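Local coordinates for protein peptidoglycan glycosyltransferase (Eggerthella lenta, PDB 4MNR) that belongs to the penicillin-binding proteins, with a transpeptidase domain of the beta-lactamase-like fold joined to a dimerisation-type domain, at residues Thr386-Ala398 and Thr440-Glu452. Sequence-based numbering, arbitrary orientation.
Sequences TGTAAAIPGIDVA and TAKAQNVLKTALE
CD1 of Ile392 meets CB of Leu447 at 3.8 Å, the two side chains crossing at about a right angle, and also touches CD1 of Leu451. CG1 of Ile392 stands beside the backbone N (chi1 -64°), which directs the longer branch at the helix. Ile395, the last residue of the type II turn that begins at Ile392, lays CG2 against Leu451 CD1 at 4.1 Å, while Val397 CG1 and Leu447 CD1 meet tip to tip. At the other end of the loop, CG2 of Thr440 packs on CB of Ala390 (3.7 Å) and on Ala389, and Phe414 of the neighbouring strand 409-418 touches both Thr440 and Ala390.

The polar link comes from Gln444. With CG anti to the backbone N (chi1 -163°), the bend at chi2 brings the amide to the Ala391 carbonyl, and NE2 donates to Ala391 O at 3.1 Å. The N-H...O angle is 166°, and the acceptor lies almost in the amide plane.

The loop between helix 368-384 and edge strand 398-406 is thus held on helix 438-453, the last helix of the chain, mainly by apolar contacts: alanine and threonine methyls at one end, branched aliphatic side chains at the other. The single, nearly straight bond to Ala391 O fixes the rotation of the Gln444 amide where the loop leaves its 3-10 segment.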
loop_
_atom_site.group_PDB
_atom_site.type_symbol
_atom_site.label_atom_id
_atom_site.label_comp_id
_atom_site.label_asym_id
_atom_site.label_seq_id
_atom_site.Cartn_x
_atom_site.Cartn_y
_atom_site.Cartn_z
ATOM N N THR A 386 14.479 -12.350 -6.408
ATOM C CA THR A 386 13.145 -12.664 -6.909
ATOM C C THR A 386 12.516 -11.493 -7.653
ATOM O O THR A 386 11.467 -11.647 -8.272
ATOM C CB THR A 386 12.209 -13.007 -5.743
ATOM O OG1 THR A 386 12.208 -11.921 -4.812
ATOM C CG2 THR A 386 12.695 -14.266 -5.027
ATOM N N GLY A 387 13.130 -10.320 -7.584
ATOM C CA GLY A 387 12.505 -9.138 -8.160
ATOM C C GLY A 387 12.999 -8.673 -9.524
ATOM O O GLY A 387 12.778 -7.507 -9.874
ATOM N N THR A 388 13.656 -9.543 -10.292
ATOM C CA THR A 388 14.264 -9.115 -11.565
ATOM C C THR A 388 13.280 -8.527 -12.584
ATOM O O THR A 388 13.670 -7.701 -13.415
ATOM C CB THR A 388 15.089 -10.240 -12.237
ATOM O OG1 THR A 388 14.259 -11.389 -12.457
ATOM C CG2 THR A 388 16.289 -10.619 -11.361
ATOM N N ALA A 389 12.015 -8.940 -12.517
ATOM C CA ALA A 389 10.991 -8.416 -13.422
ATOM C C ALA A 389 10.701 -6.931 -13.206
ATOM O O ALA A 389 10.068 -6.294 -14.057
ATOM C CB ALA A 389 9.690 -9.223 -13.311
ATOM N N ALA A 390 11.155 -6.381 -12.086
ATOM C CA ALA A 390 10.935 -4.962 -11.808
ATOM C C ALA A 390 12.005 -4.060 -12.412
ATOM O O ALA A 390 11.890 -2.829 -12.354
ATOM C CB ALA A 390 10.830 -4.713 -10.288
ATOM N N ALA A 391 13.044 -4.649 -12.993
ATOM C CA ALA A 391 14.132 -3.834 -13.535
ATOM C C ALA A 391 13.655 -2.940 -14.671
ATOM O O ALA A 391 12.785 -3.325 -15.452
ATOM C CB ALA A 391 15.281 -4.705 -13.997
ATOM N N ILE A 392 14.225 -1.742 -14.737
ATOM C CA ILE A 392 13.910 -0.779 -15.783
ATOM C C ILE A 392 15.210 -0.297 -16.406
ATOM O O ILE A 392 16.089 0.204 -15.703
ATOM C CB ILE A 392 13.146 0.440 -15.203
ATOM C CG1 ILE A 392 11.791 0.011 -14.651
ATOM C CG2 ILE A 392 12.933 1.500 -16.275
ATOM C CD1 ILE A 392 11.092 1.066 -13.795
ATOM N N PRO A 393 15.339 -0.447 -17.730
ATOM C CA PRO A 393 16.562 -0.043 -18.433
ATOM C C PRO A 393 16.922 1.418 -18.170
ATOM O O PRO A 393 16.107 2.304 -18.431
ATOM C CB PRO A 393 16.192 -0.241 -19.902
ATOM C CG PRO A 393 15.165 -1.325 -19.879
ATOM C CD PRO A 393 14.375 -1.115 -18.626
ATOM N N GLY A 394 18.115 1.659 -17.631
ATOM C CA GLY A 394 18.589 3.014 -17.405
ATOM C C GLY A 394 18.339 3.621 -16.034
ATOM O O GLY A 394 18.856 4.700 -15.739
ATOM N N ILE A 395 17.538 2.958 -15.200
ATOM C CA ILE A 395 17.255 3.461 -13.856
ATOM C C ILE A 395 17.324 2.314 -12.854
ATOM O O ILE A 395 16.708 1.278 -13.065
ATOM C CB ILE A 395 15.843 4.085 -13.766
ATOM C CG1 ILE A 395 15.704 5.266 -14.722
ATOM C CG2 ILE A 395 15.547 4.542 -12.345
ATOM C CD1 ILE A 395 16.473 6.502 -14.287
ATOM N N ASP A 396 18.063 2.495 -11.765
ATOM C CA ASP A 396 18.114 1.452 -10.737
ATOM C C ASP A 396 16.809 1.388 -9.942
ATOM O O ASP A 396 16.316 2.405 -9.435
ATOM C CB ASP A 396 19.279 1.677 -9.762
ATOM C CG ASP A 396 20.634 1.286 -10.347
ATOM O OD1 ASP A 396 20.684 0.550 -11.359
ATOM O OD2 ASP A 396 21.661 1.707 -9.772
ATOM N N VAL A 397 16.267 0.181 -9.816
ATOM C CA VAL A 397 15.031 -0.048 -9.060
ATOM C C VAL A 397 15.333 -0.946 -7.868
ATOM O O VAL A 397 16.078 -1.923 -8.007
ATOM C CB VAL A 397 13.967 -0.743 -9.940
ATOM C CG1 VAL A 397 12.749 -1.113 -9.110
ATOM C CG2 VAL A 397 13.573 0.152 -11.098
ATOM N N ALA A 398 14.776 -0.614 -6.705
ATOM C CA ALA A 398 14.927 -1.457 -5.524
ATOM C C ALA A 398 13.560 -1.814 -4.978
ATOM O O ALA A 398 12.640 -0.990 -4.990
ATOM C CB ALA A 398 15.733 -0.755 -4.457
ATOM N N THR A 440 5.179 -8.108 -9.213
ATOM C CA THR A 440 6.436 -7.476 -9.578
ATOM C C THR A 440 6.427 -7.053 -11.042
ATOM O O THR A 440 6.883 -5.963 -11.382
ATOM C CB THR A 440 7.584 -8.448 -9.340
ATOM O OG1 THR A 440 7.550 -8.856 -7.965
ATOM C CG2 THR A 440 8.933 -7.784 -9.662
ATOM N N ALA A 441 5.904 -7.922 -11.898
ATOM C CA ALA A 441 5.835 -7.634 -13.326
ATOM C C ALA A 441 4.923 -6.440 -13.605
ATOM O O ALA A 441 5.227 -5.589 -14.450
ATOM C CB ALA A 441 5.353 -8.859 -14.089
ATOM N N LYS A 442 3.797 -6.368 -12.906
ATOM C CA LYS A 442 2.891 -5.244 -13.113
ATOM C C LYS A 442 3.438 -3.943 -12.522
ATOM O O LYS A 442 3.226 -2.873 -13.086
ATOM C CB LYS A 442 1.509 -5.543 -12.535
ATOM C CG LYS A 442 0.782 -6.659 -13.263
ATOM C CD LYS A 442 0.640 -6.375 -14.741
ATOM C CE LYS A 442 -0.286 -7.378 -15.399
ATOM N NZ LYS A 442 -0.330 -7.167 -16.869
ATOM N N ALA A 443 4.129 -4.037 -11.388
ATOM C CA ALA A 443 4.737 -2.866 -10.770
ATOM C C ALA A 443 5.731 -2.220 -11.722
ATOM O O ALA A 443 5.898 -1.003 -11.701
ATOM C CB ALA A 443 5.438 -3.244 -9.481
ATOM N N GLN A 444 6.400 -3.031 -12.541
ATOM C CA GLN A 444 7.414 -2.500 -13.448
ATOM C C GLN A 444 6.809 -1.426 -14.348
ATOM O O GLN A 444 7.399 -0.354 -14.538
ATOM C CB GLN A 444 8.033 -3.616 -14.300
ATOM C CG GLN A 444 9.356 -3.238 -14.971
ATOM C CD GLN A 444 9.191 -2.698 -16.377
ATOM O OE1 GLN A 444 8.076 -2.517 -16.866
ATOM N NE2 GLN A 444 10.317 -2.445 -17.042
ATOM N N ASN A 445 5.638 -1.737 -14.904
ATOM C CA ASN A 445 4.942 -0.835 -15.816
ATOM C C ASN A 445 4.525 0.462 -15.122
ATOM O O ASN A 445 4.623 1.546 -15.693
ATOM C CB ASN A 445 3.705 -1.537 -16.396
ATOM C CG ASN A 445 4.034 -2.885 -17.037
ATOM O OD1 ASN A 445 5.181 -3.155 -17.395
ATOM N ND2 ASN A 445 3.015 -3.732 -17.197
ATOM N N VAL A 446 4.065 0.349 -13.880
ATOM C CA VAL A 446 3.611 1.519 -13.128
ATOM C C VAL A 446 4.798 2.428 -12.790
ATOM O O VAL A 446 4.741 3.651 -12.977
ATOM C CB VAL A 446 2.870 1.098 -11.844
ATOM C CG1 VAL A 446 2.428 2.336 -11.059
ATOM C CG2 VAL A 446 1.652 0.239 -12.192
ATOM N N LEU A 447 5.885 1.824 -12.321
ATOM C CA LEU A 447 7.109 2.571 -12.036
ATOM C C LEU A 447 7.658 3.261 -13.288
ATOM O O LEU A 447 8.072 4.422 -13.229
ATOM C CB LEU A 447 8.182 1.642 -11.478
ATOM C CG LEU A 447 8.128 1.290 -9.994
ATOM C CD1 LEU A 447 9.067 0.134 -9.726
ATOM C CD2 LEU A 447 8.512 2.506 -9.157
ATOM N N LYS A 448 7.669 2.552 -14.420
ATOM C CA LYS A 448 8.177 3.115 -15.673
ATOM C C LYS A 448 7.343 4.331 -16.052
ATOM O O LYS A 448 7.884 5.364 -16.420
ATOM C CB LYS A 448 8.156 2.080 -16.804
ATOM C CG LYS A 448 8.841 2.532 -18.080
ATOM C CD LYS A 448 8.751 1.458 -19.167
ATOM C CE LYS A 448 9.270 1.968 -20.504
ATOM N NZ LYS A 448 10.730 2.248 -20.472
ATOM N N THR A 449 6.022 4.217 -15.930
ATOM C CA THR A 449 5.155 5.341 -16.267
ATOM C C THR A 449 5.414 6.522 -15.348
ATOM O O THR A 449 5.516 7.657 -15.817
ATOM C CB THR A 449 3.666 4.950 -16.223
ATOM O OG1 THR A 449 3.416 3.983 -17.251
ATOM C CG2 THR A 449 2.792 6.171 -16.484
ATOM N N ALA A 450 5.525 6.259 -14.051
ATOM C CA ALA A 450 5.851 7.327 -13.106
ATOM C C ALA A 450 7.173 8.019 -13.472
ATOM O O ALA A 450 7.254 9.246 -13.455
ATOM C CB ALA A 450 5.892 6.801 -11.680
ATOM N N LEU A 451 8.198 7.242 -13.822
ATOM C CA LEU A 451 9.495 7.835 -14.179
ATOM C C LEU A 451 9.418 8.633 -15.475
ATOM O O LEU A 451 10.069 9.665 -15.621
ATOM C CB LEU A 451 10.581 6.758 -14.277
ATOM C CG LEU A 451 10.841 6.088 -12.929
ATOM C CD1 LEU A 451 11.575 4.776 -13.131
ATOM C CD2 LEU A 451 11.650 7.008 -12.034
ATOM N N GLU A 452 8.614 8.158 -16.423
ATOM C CA GLU A 452 8.407 8.910 -17.664
ATOM C C GLU A 452 7.722 10.259 -17.406
ATOM O O GLU A 452 8.130 11.295 -17.961
ATOM C CB GLU A 452 7.582 8.079 -18.646
ATOM C CG GLU A 452 8.326 6.894 -19.238
ATOM C CD GLU A 452 7.405 5.934 -19.977
ATOM O OE1 GLU A 452 6.166 6.116 -19.921
ATOM O OE2 GLU A 452 7.926 4.996 -20.615
#